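Local coordinates for protein Endonuclease/exonuclease/phosphatase (PDB 3TEB) that probably acts as a metal-dependent nuclease or related hydrolase of the endonuclease/exonuclease/phosphatase family, with magnesium as its metal ion, at residues 171-176 and 230-235; 197-202 and 237-242; 121-126 and 143-148. One frame throughout, in Å; residues are numbered along the deposited sequence.

All three contacts reach the mixed sheet containing strands 124-132, 135-143, 170-174 and 225-233, one half of the DNase I-like sandwich, but at different places. Interactions 1 and 3 are buried, whereas interaction 2 is only partly so. Interaction 1 is strand pairing, interaction 2 is mostly apolar packing with one water, and interaction 3 is a polar network in loops beside the metal site. Strand 225-233, half of interaction 1, pairs with strand 197-198 of interaction 2: Ser233 O lies 2.7 Å from Phe197 N, probably hydrogen-bonded. Interactions 1 and 3 meet where Asp176 O approaches Met144 N at 2.9 Å. Interactions 2 and 3 do not touch; their nearest atoms are about 13 Å apart.

Interaction 1 (171-176 and 230-235); sequences KILMGD and YIFSNK
Leu173 with Phe232 and Gly175 with Tyr230 form antiparallel hydrogen-bonded pairs, the two strands running 162° apart. Each pair is closed by two backbone bonds, such as Leu173 N to Phe232 O at 3.0 Å and Tyr230 N to Gly175 O at 2.9 Å. Beyond them the ladder is completed by a side chain. With CG of Asn234 between its own backbone N and carbonyl carbon (chi1 65°), OD1 takes the N-H of Lys171 at 2.7 Å, nearly straight at 168°, though the donor stands above the amide carbonyl plane. Asn234 N returns a bond to Lys171 O at 3.2 Å. A leucine here would probably leave Lys171 N without this acceptor and weaken the pairing just past the end of strand 225-233.

Apolar contacts follow the strand faces. CG of Met174, a selenomethionine, lies alongside Ile231 CG1 at 3.7 Å, and Ile172 CG2 meets Ile231 CG2 at 4.1 Å; all three side chains also pack on Ile6 of strand 4-10. On the other face, Leu173 CD2 approaches Phe232 CD2 at 4.3 Å.

Apolar flanks on both faces imply a buried ladder whose backbone polar groups are paired, leading directly into the family's Gly-Asp-Phe-Asn motif that begins with Gly175 and Asp176.

Interaction 2 (197-202 and 237-242); sequences FDTYVM and LKVKES
Tyr200 and Ser242 bring their CA atoms to 5.7 Å, and Met202 and Val239 theirs to 6.2 Å. No hydrogen bond runs directly between the segments, which are joined by side chains and one water. Residues 199-202 form a short, weakly bonded helical turn. Asp198 is its N-cap: OD2 accepts from Tyr200 N at 3.0 Å, the N-H coming from above the carboxylate plane, while Met202 N bonds to Asp198 O.

Val239 is the apolar centre. Its CG1, anti to the backbone N (chi1 -173°), reaches Thr199 O at 3.7 Å and Thr199 CB, while CG2 meets Met202 CB at 4.1 Å. Both Thr199 and Met202 cross the valine at about a right angle, placing its branches against two inward-facing residues of the turn. In the selenomethionine Met202, CG lies beside the backbone N (chi1 -78°) and the chain runs on extended to SE, which sits beside Leu237 N; the bend at chi3 then turns CE toward Leu237 CB, 4.4 Å away. At the other end, Ser242 OG lies near the plane of the Tyr200 ring, at its edge, 3.8 Å from CD1. Water 1 donates to Thr199 OG1 at 2.9 Å and holds Ser242 OG by a weak bond.

Thr199 OG1 also binds Ile231 O of strand 225-233, and Thr199 and Ser242 both pack on Val262 of strand 259-264. The turn thus lies between strand 225-233 of one sheet and strands 239-245 and 259-264 of the other.

Interaction 3 (121-126 and 143-148); sequences SARRIV and HMNLPN
Arg123 meets His143 and Asn145 along almost its whole length. CB lies 3.7 Å from His143 O. CG passes the same oxygen at 3.4 Å, and the bend at the second torsion (chi2 -69°) keeps CD beside it at the same distance. NE turns to Ile120 O, its hydrogen-bond partner just before the segment. At CZ, Asn145 OD1 stands over one face of the guanidinium, offset toward the rim; the guanidinium and amide planes are 64° apart. Because OD1 sits over that face, its 3.2 Å approach to NH2 has too poor an angle for a hydrogen bond. NH1 does bond, to His143 O at 3.1 Å, although the donor stands well above the carbonyl plane. The same nitrogen rests over the centre of the His143 imidazole, 3.2 Å above it, with guanidinium and ring planes 39° apart.

Asn145 makes a cleaner bond on its other branch: ND2 donates an N-H to Ser121 O at 3.2 Å, in the carbonyl plane and on a lone pair. That bond helps hold the amide with OD1 facing the arginine.

The geometry is consistent with a supporting layer beside the metal site. His143 lies about 4 Å, side chain to side chain, from the magnesium-binding residue Glu42, and Arg123 probably steadies its ring while bringing positive charge close to the site.

Interaction 1 (171-176 and 230-235)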
ATOM      1  N   LYS A 171     -12.228  -7.796   4.054  1.00 39.97           N
ATOM      2  CA  LYS A 171     -11.627  -6.635   3.429  1.00 37.87           C
ATOM      3  C   LYS A 171     -10.293  -6.401   4.104  1.00 37.00           C
ATOM      4  O   LYS A 171     -10.231  -6.258   5.331  1.00 37.21           O
ATOM      5  CB  LYS A 171     -12.541  -5.418   3.563  1.00 37.46           C
ATOM      6  CG  LYS A 171     -13.721  -5.485   2.636  1.00 36.93           C
ATOM      7  CD  LYS A 171     -14.808  -4.483   2.942  1.00 36.26           C
ATOM      8  CE  LYS A 171     -16.012  -4.850   2.094  1.00 36.28           C
ATOM      9  NZ  LYS A 171     -16.955  -3.750   1.865  1.00 36.79           N
ATOM     10  N   ILE A 172      -9.221  -6.419   3.314  1.00 35.91           N
ATOM     11  CA  ILE A 172      -7.876  -6.136   3.829  1.00 34.69           C
ATOM     12  C   ILE A 172      -7.359  -4.847   3.214  1.00 33.75           C
ATOM     13  O   ILE A 172      -7.342  -4.656   1.997  1.00 33.76           O
ATOM     14  CB  ILE A 172      -6.906  -7.321   3.664  1.00 34.88           C
ATOM     15  CG1 ILE A 172      -7.302  -8.422   4.642  1.00 34.99           C
ATOM     16  CG2 ILE A 172      -5.478  -6.886   3.935  1.00 34.40           C
ATOM     17  CD1 ILE A 172      -6.713  -9.759   4.334  1.00 36.73           C
ATOM     18  N   LEU A 173      -6.931  -3.965   4.095  1.00 32.87           N
ATOM     19  CA  LEU A 173      -6.860  -2.566   3.786  1.00 31.78           C
ATOM     20  C   LEU A 173      -5.461  -2.063   4.155  1.00 31.28           C
ATOM     21  O   LEU A 173      -5.146  -1.888   5.321  1.00 31.19           O
ATOM     22  CB  LEU A 173      -7.976  -1.910   4.583  1.00 31.76           C
ATOM     23  CG  LEU A 173      -8.527  -0.562   4.217  1.00 31.57           C
ATOM     24  CD1 LEU A 173     -10.001  -0.542   4.496  1.00 31.40           C
ATOM     25  CD2 LEU A 173      -7.776   0.436   5.078  1.00 32.12           C
HETATM   26  N   MSE A 174      -4.630  -1.866   3.130  1.00 30.98           N
HETATM   27  CA  MSE A 174      -3.167  -1.717   3.253  1.00 30.57           C
HETATM   28  C   MSE A 174      -2.640  -0.341   2.842  1.00 30.20           C
HETATM   29  O   MSE A 174      -3.019   0.200   1.792  1.00 30.02           O
HETATM   30  CB  MSE A 174      -2.470  -2.736   2.346  1.00 30.80           C
HETATM   31  CG  MSE A 174      -2.733  -4.187   2.655  1.00 31.93           C
HETATM   32 SE   MSE A 174      -2.190  -5.343   1.173  0.75 33.90          SE
HETATM   33  CE  MSE A 174      -3.652  -4.934   0.000  1.00 34.74           C
ATOM     34  N   GLY A 175      -1.737   0.208   3.648  1.00 30.20           N
ATOM     35  CA  GLY A 175      -0.971   1.365   3.211  1.00 30.57           C
ATOM     36  C   GLY A 175      -0.600   2.443   4.209  1.00 30.95           C
ATOM     37  O   GLY A 175      -0.591   2.241   5.427  1.00 31.00           O
ATOM     38  N   ASP A 176      -0.284   3.607   3.652  1.00 31.56           N
ATOM     39  CA  ASP A 176       0.249   4.719   4.406  1.00 32.49           C
ATOM     40  C   ASP A 176      -0.893   5.565   4.923  1.00 32.73           C
ATOM     41  O   ASP A 176      -1.628   6.158   4.136  1.00 33.03           O
ATOM     42  CB  ASP A 176       1.156   5.544   3.505  1.00 32.80           C
ATOM     43  CG  ASP A 176       1.858   6.672   4.248  1.00 35.02           C
ATOM     44  OD1 ASP A 176       1.878   6.668   5.511  1.00 37.05           O
ATOM     45  OD2 ASP A 176       2.400   7.567   3.553  1.00 36.89           O
ATOM     46  N   TYR A 230       0.293   0.733   7.758  1.00 37.65           N
ATOM     47  CA  TYR A 230      -0.461  -0.339   8.406  1.00 37.36           C
ATOM     48  C   TYR A 230      -1.009  -1.381   7.458  1.00 36.67           C
ATOM     49  O   TYR A 230      -1.041  -1.189   6.249  1.00 36.48           O
ATOM     50  CB  TYR A 230      -1.652   0.228   9.172  1.00 37.97           C
ATOM     51  CG  TYR A 230      -1.333   1.279  10.195  1.00 39.36           C
ATOM     52  CD1 TYR A 230      -1.095   0.932  11.521  1.00 41.12           C
ATOM     53  CD2 TYR A 230      -1.299   2.626   9.846  1.00 39.89           C
ATOM     54  CE1 TYR A 230      -0.821   1.898  12.476  1.00 42.35           C
ATOM     55  CE2 TYR A 230      -1.023   3.603  10.788  1.00 41.32           C
ATOM     56  CZ  TYR A 230      -0.789   3.232  12.102  1.00 42.31           C
ATOM     57  OH  TYR A 230      -0.518   4.199  13.039  1.00 43.68           O
ATOM     58  N   ILE A 231      -1.455  -2.485   8.041  1.00 36.76           N
ATOM     59  CA  ILE A 231      -2.326  -3.425   7.367  1.00 36.97           C
ATOM     60  C   ILE A 231      -3.517  -3.715   8.297  1.00 38.03           C
ATOM     61  O   ILE A 231      -3.379  -4.398   9.311  1.00 38.12           O
ATOM     62  CB  ILE A 231      -1.560  -4.684   6.915  1.00 36.76           C
ATOM     63  CG1 ILE A 231      -0.676  -4.329   5.723  1.00 35.83           C
ATOM     64  CG2 ILE A 231      -2.518  -5.788   6.487  1.00 37.39           C
ATOM     65  CD1 ILE A 231       0.477  -5.247   5.522  1.00 35.92           C
ATOM     66  N   PHE A 232      -4.672  -3.144   7.955  1.00 39.07           N
ATOM     67  CA  PHE A 232      -5.899  -3.304   8.724  1.00 40.57           C
ATOM     68  C   PHE A 232      -6.778  -4.377   8.109  1.00 42.69           C
ATOM     69  O   PHE A 232      -6.610  -4.754   6.945  1.00 43.03           O
ATOM     70  CB  PHE A 232      -6.694  -1.993   8.770  1.00 40.35           C
ATOM     71  CG  PHE A 232      -5.996  -0.876   9.485  1.00 38.66           C
ATOM     72  CD1 PHE A 232      -5.731  -0.958  10.848  1.00 37.93           C
ATOM     73  CD2 PHE A 232      -5.621   0.270   8.802  1.00 37.12           C
ATOM     74  CE1 PHE A 232      -5.078   0.082  11.512  1.00 37.24           C
ATOM     75  CE2 PHE A 232      -4.978   1.314   9.454  1.00 36.90           C
ATOM     76  CZ  PHE A 232      -4.701   1.218  10.813  1.00 36.80           C
ATOM     77  N   SER A 233      -7.745  -4.833   8.895  1.00 45.06           N
ATOM     78  CA  SER A 233      -8.651  -5.896   8.521  1.00 47.70           C
ATOM     79  C   SER A 233     -10.038  -5.523   9.041  1.00 49.58           C
ATOM     80  O   SER A 233     -10.142  -4.860  10.074  1.00 49.66           O
ATOM     81  CB  SER A 233      -8.173  -7.181   9.187  1.00 47.50           C
ATOM     82  OG  SER A 233      -8.821  -8.314   8.647  1.00 49.32           O
ATOM     83  N   ASN A 234     -11.099  -5.935   8.343  1.00 52.06           N
ATOM     84  CA  ASN A 234     -12.469  -5.686   8.814  1.00 54.50           C
ATOM     85  C   ASN A 234     -12.982  -6.809   9.687  1.00 56.15           C
ATOM     86  O   ASN A 234     -14.067  -6.722  10.250  1.00 56.49           O
ATOM     87  CB  ASN A 234     -13.431  -5.462   7.647  1.00 55.36           C
ATOM     88  CG  ASN A 234     -13.593  -6.689   6.771  1.00 56.03           C
ATOM     89  OD1 ASN A 234     -12.690  -7.522   6.666  1.00 56.08           O
ATOM     90  ND2 ASN A 234     -14.740  -6.795   6.116  1.00 57.08           N
ATOM     91  N   LYS A 235     -12.194  -7.873   9.765  1.00 57.55           N
ATOM     92  CA  LYS A 235     -12.501  -9.032  10.579  1.00 59.73           C
ATOM     93  C   LYS A 235     -11.252  -9.382  11.356  1.00 60.07           C
ATOM     94  O   LYS A 235     -10.150  -9.005  10.966  1.00 59.89           O
ATOM     95  CB  LYS A 235     -12.868 -10.233   9.704  1.00 60.42           C
ATOM     96  CG  LYS A 235     -14.064 -10.080   8.766  1.00 62.05           C
ATOM     97  CD  LYS A 235     -14.471 -11.462   8.282  1.00 63.81           C
ATOM     98  CE  LYS A 235     -14.962 -11.478   6.853  1.00 65.27           C
ATOM     99  NZ  LYS A 235     -16.402 -11.156   6.711  1.00 66.62           N
TER

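Interaction 2 (197-202 and 237-242)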
ATOM      1  N   PHE A 197      -9.436  -3.867  12.468  1.00 46.53           N
ATOM      2  CA  PHE A 197      -8.484  -4.604  13.287  1.00 47.46           C
ATOM      3  C   PHE A 197      -7.077  -4.454  12.702  1.00 46.41           C
ATOM      4  O   PHE A 197      -6.878  -4.548  11.492  1.00 46.41           O
ATOM      5  CB  PHE A 197      -8.884  -6.079  13.368  1.00 48.42           C
ATOM      6  CG  PHE A 197     -10.242  -6.312  13.981  1.00 51.97           C
ATOM      7  CD1 PHE A 197     -10.366  -6.627  15.330  1.00 54.71           C
ATOM      8  CD2 PHE A 197     -11.400  -6.220  13.210  1.00 53.95           C
ATOM      9  CE1 PHE A 197     -11.622  -6.846  15.904  1.00 56.39           C
ATOM     10  CE2 PHE A 197     -12.660  -6.433  13.779  1.00 55.57           C
ATOM     11  CZ  PHE A 197     -12.766  -6.747  15.124  1.00 56.44           C
ATOM     12  N   ASP A 198      -6.106  -4.223  13.571  1.00 45.93           N
ATOM     13  CA  ASP A 198      -4.736  -3.955  13.166  1.00 45.03           C
ATOM     14  C   ASP A 198      -3.888  -5.221  13.257  1.00 45.21           C
ATOM     15  O   ASP A 198      -3.627  -5.711  14.363  1.00 45.62           O
ATOM     16  CB  ASP A 198      -4.177  -2.870  14.091  1.00 45.25           C
ATOM     17  CG  ASP A 198      -2.744  -2.491  13.780  1.00 45.16           C
ATOM     18  OD1 ASP A 198      -2.271  -1.542  14.429  1.00 46.25           O
ATOM     19  OD2 ASP A 198      -2.092  -3.106  12.908  1.00 45.56           O
ATOM     20  N   THR A 199      -3.429  -5.730  12.111  1.00 44.62           N
ATOM     21  CA  THR A 199      -2.664  -6.987  12.077  1.00 44.94           C
ATOM     22  C   THR A 199      -1.366  -6.956  12.867  1.00 45.75           C
ATOM     23  O   THR A 199      -0.897  -7.998  13.325  1.00 46.18           O
ATOM     24  CB  THR A 199      -2.346  -7.464  10.663  1.00 44.57           C
ATOM     25  OG1 THR A 199      -1.519  -6.504  10.010  1.00 44.11           O
ATOM     26  CG2 THR A 199      -3.611  -7.654   9.873  1.00 44.36           C
ATOM     27  N   TYR A 200      -0.782  -5.772  13.031  1.00 46.42           N
ATOM     28  CA  TYR A 200       0.383  -5.647  13.896  1.00 48.09           C
ATOM     29  C   TYR A 200       0.042  -6.123  15.314  1.00 49.23           C
ATOM     30  O   TYR A 200       0.733  -6.978  15.874  1.00 49.64           O
ATOM     31  CB  TYR A 200       0.951  -4.218  13.912  1.00 47.84           C
ATOM     32  CG  TYR A 200       2.128  -4.080  14.864  1.00 50.04           C
ATOM     33  CD1 TYR A 200       3.363  -4.645  14.559  1.00 51.21           C
ATOM     34  CD2 TYR A 200       1.994  -3.420  16.089  1.00 51.86           C
ATOM     35  CE1 TYR A 200       4.437  -4.542  15.440  1.00 52.93           C
ATOM     36  CE2 TYR A 200       3.068  -3.309  16.979  1.00 52.98           C
ATOM     37  CZ  TYR A 200       4.284  -3.874  16.645  1.00 53.26           C
ATOM     38  OH  TYR A 200       5.347  -3.776  17.511  1.00 53.95           O
ATOM     39  N   VAL A 201      -1.037  -5.575  15.868  1.00 49.97           N
ATOM     40  CA  VAL A 201      -1.486  -5.909  17.221  1.00 51.31           C
ATOM     41  C   VAL A 201      -1.876  -7.388  17.324  1.00 51.69           C
ATOM     42  O   VAL A 201      -1.478  -8.076  18.260  1.00 52.45           O
ATOM     43  CB  VAL A 201      -2.671  -5.008  17.661  1.00 51.38           C
ATOM     44  CG1 VAL A 201      -3.065  -5.292  19.117  1.00 51.94           C
ATOM     45  CG2 VAL A 201      -2.341  -3.510  17.441  1.00 51.09           C
HETATM   46  N   MSE A 202      -2.625  -7.871  16.338  1.00 55.96           N
HETATM   47  CA  MSE A 202      -3.101  -9.249  16.314  1.00 56.39           C
HETATM   48  C   MSE A 202      -2.018 -10.298  16.096  1.00 55.19           C
HETATM   49  O   MSE A 202      -2.269 -11.475  16.303  1.00 55.77           O
HETATM   50  CB  MSE A 202      -4.159  -9.416  15.227  1.00 57.73           C
HETATM   51  CG  MSE A 202      -5.540  -8.900  15.591  1.00 60.45           C
HETATM   52 SE   MSE A 202      -6.814  -9.361  14.200  0.75 62.34          SE
HETATM   53  CE  MSE A 202      -6.057  -8.385  12.700  1.00 60.34           C
ATOM     54  N   LEU A 237      -8.340 -11.837  12.451  1.00 62.91           N
ATOM     55  CA  LEU A 237      -7.611 -12.801  11.641  1.00 63.40           C
ATOM     56  C   LEU A 237      -6.591 -13.570  12.452  1.00 64.10           C
ATOM     57  O   LEU A 237      -6.195 -13.149  13.542  1.00 63.86           O
ATOM     58  CB  LEU A 237      -6.888 -12.090  10.496  1.00 63.01           C
ATOM     59  CG  LEU A 237      -7.735 -11.543   9.357  1.00 62.17           C
ATOM     60  CD1 LEU A 237      -6.843 -11.092   8.237  1.00 60.97           C
ATOM     61  CD2 LEU A 237      -8.703 -12.613   8.878  1.00 62.67           C
ATOM     62  N   LYS A 238      -6.167 -14.702  11.900  1.00 65.45           N
ATOM     63  CA  LYS A 238      -5.064 -15.462  12.457  1.00 66.36           C
ATOM     64  C   LYS A 238      -3.788 -14.978  11.776  1.00 65.47           C
ATOM     65  O   LYS A 238      -3.497 -15.345  10.632  1.00 66.01           O
ATOM     66  CB  LYS A 238      -5.305 -16.969  12.273  1.00 67.76           C
ATOM     67  CG  LYS A 238      -4.147 -17.878  12.671  1.00 70.93           C
ATOM     68  CD  LYS A 238      -3.601 -17.577  14.064  1.00 74.43           C
ATOM     69  CE  LYS A 238      -2.244 -18.228  14.237  1.00 76.41           C
ATOM     70  NZ  LYS A 238      -2.354 -19.679  14.550  1.00 78.03           N
ATOM     71  N   VAL A 239      -3.055 -14.127  12.492  1.00 64.15           N
ATOM     72  CA  VAL A 239      -1.882 -13.432  11.951  1.00 62.84           C
ATOM     73  C   VAL A 239      -0.615 -13.999  12.589  1.00 63.21           C
ATOM     74  O   VAL A 239      -0.294 -13.696  13.741  1.00 62.67           O
ATOM     75  CB  VAL A 239      -1.958 -11.894  12.189  1.00 61.99           C
ATOM     76  CG1 VAL A 239      -0.829 -11.185  11.480  1.00 61.43           C
ATOM     77  CG2 VAL A 239      -3.296 -11.335  11.741  1.00 61.70           C
ATOM     78  N   LYS A 240       0.097 -14.822  11.832  1.00 64.01           N
ATOM     79  CA  LYS A 240       1.257 -15.523  12.349  1.00 65.03           C
ATOM     80  C   LYS A 240       2.460 -14.605  12.644  1.00 63.83           C
ATOM     81  O   LYS A 240       3.194 -14.839  13.620  1.00 63.94           O
ATOM     82  CB  LYS A 240       1.631 -16.687  11.421  1.00 66.61           C
ATOM     83  CG  LYS A 240       2.758 -17.581  11.952  1.00 70.52           C
ATOM     84  CD  LYS A 240       2.429 -19.069  11.846  1.00 75.78           C
ATOM     85  CE  LYS A 240       3.650 -19.903  12.196  1.00 78.38           C
ATOM     86  NZ  LYS A 240       3.266 -21.276  12.630  1.00 80.59           N
ATOM     87  N   GLU A 241       2.634 -13.558  11.825  1.00 61.79           N
ATOM     88  CA  GLU A 241       3.808 -12.673  11.880  1.00 59.85           C
ATOM     89  C   GLU A 241       3.585 -11.294  11.245  1.00 56.94           C
ATOM     90  O   GLU A 241       2.867 -11.165  10.259  1.00 57.07           O
ATOM     91  CB  GLU A 241       4.985 -13.356  11.189  1.00 61.19           C
ATOM     92  CG  GLU A 241       6.303 -12.578  11.253  1.00 64.28           C
ATOM     93  CD  GLU A 241       7.527 -13.442  10.954  1.00 69.61           C
ATOM     94  OE1 GLU A 241       7.349 -14.589  10.477  1.00 71.99           O
ATOM     95  OE2 GLU A 241       8.665 -12.976  11.203  1.00 70.51           O
ATOM     96  N   SER A 242       4.221 -10.268  11.799  1.00 54.22           N
ATOM     97  CA  SER A 242       4.214  -8.941  11.189  1.00 51.31           C
ATOM     98  C   SER A 242       5.564  -8.247  11.320  1.00 50.25           C
ATOM     99  O   SER A 242       5.833  -7.591  12.324  1.00 50.40           O
ATOM    100  CB  SER A 242       3.128  -8.065  11.807  1.00 50.87           C
ATOM    101  OG  SER A 242       3.248  -6.722  11.362  1.00 50.06           O
TER
HETATM  102  O   HOH W   1       0.799  -4.748  10.331  1.00 47.40           O

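Interaction 3 (121-126 and 143-148)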
ATOM      1  N   SER A 121      -4.760  16.757  -1.861  1.00 26.01           N
ATOM      2  CA  SER A 121      -5.517  15.908  -0.952  1.00 25.88           C
ATOM      3  C   SER A 121      -6.539  14.963  -1.605  1.00 24.59           C
ATOM      4  O   SER A 121      -7.185  14.186  -0.908  1.00 25.09           O
ATOM      5  CB  SER A 121      -6.156  16.734   0.158  1.00 26.53           C
ATOM      6  OG  SER A 121      -7.026  17.684  -0.393  1.00 27.50           O
ATOM      7  N   ALA A 122      -6.672  15.005  -2.926  1.00 23.05           N
ATOM      8  CA  ALA A 122      -7.491  14.029  -3.642  1.00 21.81           C
ATOM      9  C   ALA A 122      -6.788  12.682  -3.669  1.00 21.34           C
ATOM     10  O   ALA A 122      -5.678  12.577  -4.169  1.00 21.74           O
ATOM     11  CB  ALA A 122      -7.761  14.501  -5.048  1.00 21.53           C
ATOM     12  N   ARG A 123      -7.418  11.647  -3.132  1.00 20.68           N
ATOM     13  CA  ARG A 123      -6.767  10.338  -3.072  1.00 20.28           C
ATOM     14  C   ARG A 123      -7.636   9.239  -3.626  1.00 19.75           C
ATOM     15  O   ARG A 123      -8.725   8.996  -3.133  1.00 20.04           O
ATOM     16  CB  ARG A 123      -6.384   9.993  -1.637  1.00 20.72           C
ATOM     17  CG  ARG A 123      -5.552  11.038  -0.940  1.00 21.59           C
ATOM     18  CD  ARG A 123      -4.181  11.104  -1.550  1.00 23.15           C
ATOM     19  NE  ARG A 123      -3.453  12.278  -1.086  1.00 25.91           N
ATOM     20  CZ  ARG A 123      -2.514  12.250  -0.146  1.00 27.42           C
ATOM     21  NH1 ARG A 123      -2.175  11.103   0.431  1.00 28.73           N
ATOM     22  NH2 ARG A 123      -1.908  13.371   0.214  1.00 28.71           N
ATOM     23  N   ARG A 124      -7.146   8.572  -4.653  1.00 19.46           N
ATOM     24  CA  ARG A 124      -7.847   7.459  -5.272  1.00 19.38           C
ATOM     25  C   ARG A 124      -7.337   6.147  -4.628  1.00 19.70           C
ATOM     26  O   ARG A 124      -6.161   6.034  -4.282  1.00 20.19           O
ATOM     27  CB  ARG A 124      -7.594   7.495  -6.783  1.00 19.57           C
ATOM     28  CG  ARG A 124      -8.456   6.622  -7.653  1.00 20.43           C
ATOM     29  CD  ARG A 124      -9.399   7.390  -8.571  1.00 21.84           C
ATOM     30  NE  ARG A 124      -8.700   8.106  -9.622  1.00 24.15           N
ATOM     31  CZ  ARG A 124      -9.271   8.612 -10.718  1.00 25.25           C
ATOM     32  NH1 ARG A 124     -10.562   8.470 -10.928  1.00 25.73           N
ATOM     33  NH2 ARG A 124      -8.539   9.276 -11.612  1.00 26.84           N
ATOM     34  N   ILE A 125      -8.232   5.178  -4.445  1.00 19.72           N
ATOM     35  CA  ILE A 125      -7.885   3.876  -3.877  1.00 20.28           C
ATOM     36  C   ILE A 125      -7.940   2.800  -4.957  1.00 20.91           C
ATOM     37  O   ILE A 125      -8.717   2.894  -5.902  1.00 21.21           O
ATOM     38  CB  ILE A 125      -8.878   3.516  -2.764  1.00 20.17           C
ATOM     39  CG1 ILE A 125      -8.953   4.639  -1.713  1.00 20.88           C
ATOM     40  CG2 ILE A 125      -8.537   2.199  -2.134  1.00 20.25           C
ATOM     41  CD1 ILE A 125      -7.712   4.775  -0.784  1.00 22.30           C
ATOM     42  N   VAL A 126      -7.106   1.783  -4.839  1.00 21.97           N
ATOM     43  CA  VAL A 126      -7.204   0.654  -5.748  1.00 23.06           C
ATOM     44  C   VAL A 126      -7.621  -0.573  -4.963  1.00 24.09           C
ATOM     45  O   VAL A 126      -6.970  -0.929  -3.969  1.00 24.61           O
ATOM     46  CB  VAL A 126      -5.888   0.379  -6.479  1.00 23.61           C
ATOM     47  CG1 VAL A 126      -5.985  -0.881  -7.310  1.00 23.83           C
ATOM     48  CG2 VAL A 126      -5.591   1.518  -7.378  1.00 23.98           C
ATOM     49  N   HIS A 143      -3.506   5.458   0.574  1.00 31.43           N
ATOM     50  CA  HIS A 143      -2.582   6.489   0.999  1.00 31.55           C
ATOM     51  C   HIS A 143      -3.366   7.729   1.408  1.00 32.30           C
ATOM     52  O   HIS A 143      -3.809   8.506   0.557  1.00 31.85           O
ATOM     53  CB  HIS A 143      -1.560   6.798  -0.097  1.00 30.39           C
ATOM     54  CG  HIS A 143      -0.584   7.862   0.284  1.00 30.34           C
ATOM     55  ND1 HIS A 143      -0.111   8.788  -0.613  1.00 29.73           N
ATOM     56  CD2 HIS A 143      -0.020   8.169   1.476  1.00 30.66           C
ATOM     57  CE1 HIS A 143       0.727   9.602   0.004  1.00 30.58           C
ATOM     58  NE2 HIS A 143       0.799   9.248   1.273  1.00 30.48           N
HETATM   59  N   MSE A 144      -3.522   7.898   2.721  1.00 33.68           N
HETATM   60  CA  MSE A 144      -4.423   8.898   3.298  1.00 34.99           C
HETATM   61  C   MSE A 144      -3.727  10.210   3.587  1.00 35.80           C
HETATM   62  O   MSE A 144      -2.503  10.280   3.605  1.00 35.38           O
HETATM   63  CB  MSE A 144      -5.044   8.379   4.600  1.00 35.78           C
HETATM   64  CG  MSE A 144      -5.508   6.931   4.554  1.00 37.24           C
HETATM   65 SE   MSE A 144      -6.966   6.604   3.292  0.75 40.16          SE
HETATM   66  CE  MSE A 144      -8.350   7.619   4.200  1.00 40.41           C
ATOM     67  N   ASN A 145      -4.529  11.241   3.831  1.00 37.71           N
ATOM     68  CA  ASN A 145      -4.035  12.540   4.253  1.00 40.08           C
ATOM     69  C   ASN A 145      -3.683  12.538   5.739  1.00 42.79           C
ATOM     70  O   ASN A 145      -4.033  11.592   6.462  1.00 43.49           O
ATOM     71  CB  ASN A 145      -5.090  13.611   3.981  1.00 39.78           C
ATOM     72  CG  ASN A 145      -5.444  13.720   2.515  1.00 39.01           C
ATOM     73  OD1 ASN A 145      -4.614  14.092   1.687  1.00 39.26           O
ATOM     74  ND2 ASN A 145      -6.689  13.400   2.185  1.00 39.30           N
ATOM     75  N   LEU A 146      -3.001  13.592   6.195  1.00 45.32           N
ATOM     76  CA  LEU A 146      -2.738  13.772   7.623  1.00 48.31           C
ATOM     77  C   LEU A 146      -4.061  13.818   8.384  1.00 50.22           C
ATOM     78  O   LEU A 146      -5.055  14.333   7.871  1.00 50.10           O
ATOM     79  CB  LEU A 146      -1.925  15.045   7.870  1.00 48.60           C
ATOM     80  CG  LEU A 146      -0.513  15.120   7.269  1.00 48.80           C
ATOM     81  CD1 LEU A 146       0.006  16.554   7.307  1.00 49.84           C
ATOM     82  CD2 LEU A 146       0.480  14.160   7.941  1.00 48.16           C
ATOM     83  N   PRO A 147      -4.090  13.267   9.608  1.00 52.40           N
ATOM     84  CA  PRO A 147      -5.336  13.226  10.377  1.00 53.75           C
ATOM     85  C   PRO A 147      -5.864  14.623  10.676  1.00 54.82           C
ATOM     86  O   PRO A 147      -7.073  14.837  10.691  1.00 54.78           O
ATOM     87  CB  PRO A 147      -4.922  12.543  11.682  1.00 54.16           C
ATOM     88  CG  PRO A 147      -3.644  11.848  11.366  1.00 53.56           C
ATOM     89  CD  PRO A 147      -2.962  12.711  10.369  1.00 52.70           C
ATOM     90  N   ASN A 148      -4.959  15.566  10.895  1.00 55.81           N
ATOM     91  CA  ASN A 148      -5.345  16.931  11.206  1.00 56.72           C
ATOM     92  C   ASN A 148      -5.760  17.765   9.993  1.00 55.61           C
ATOM     93  O   ASN A 148      -6.160  18.923  10.156  1.00 55.78           O
ATOM     94  CB  ASN A 148      -4.223  17.637  11.974  1.00 57.95           C
ATOM     95  CG  ASN A 148      -2.925  17.737  11.177  1.00 59.38           C
ATOM     96  OD1 ASN A 148      -2.867  17.425   9.981  1.00 59.98           O
ATOM     97  ND2 ASN A 148      -1.869  18.182  11.850  1.00 61.19           N
TER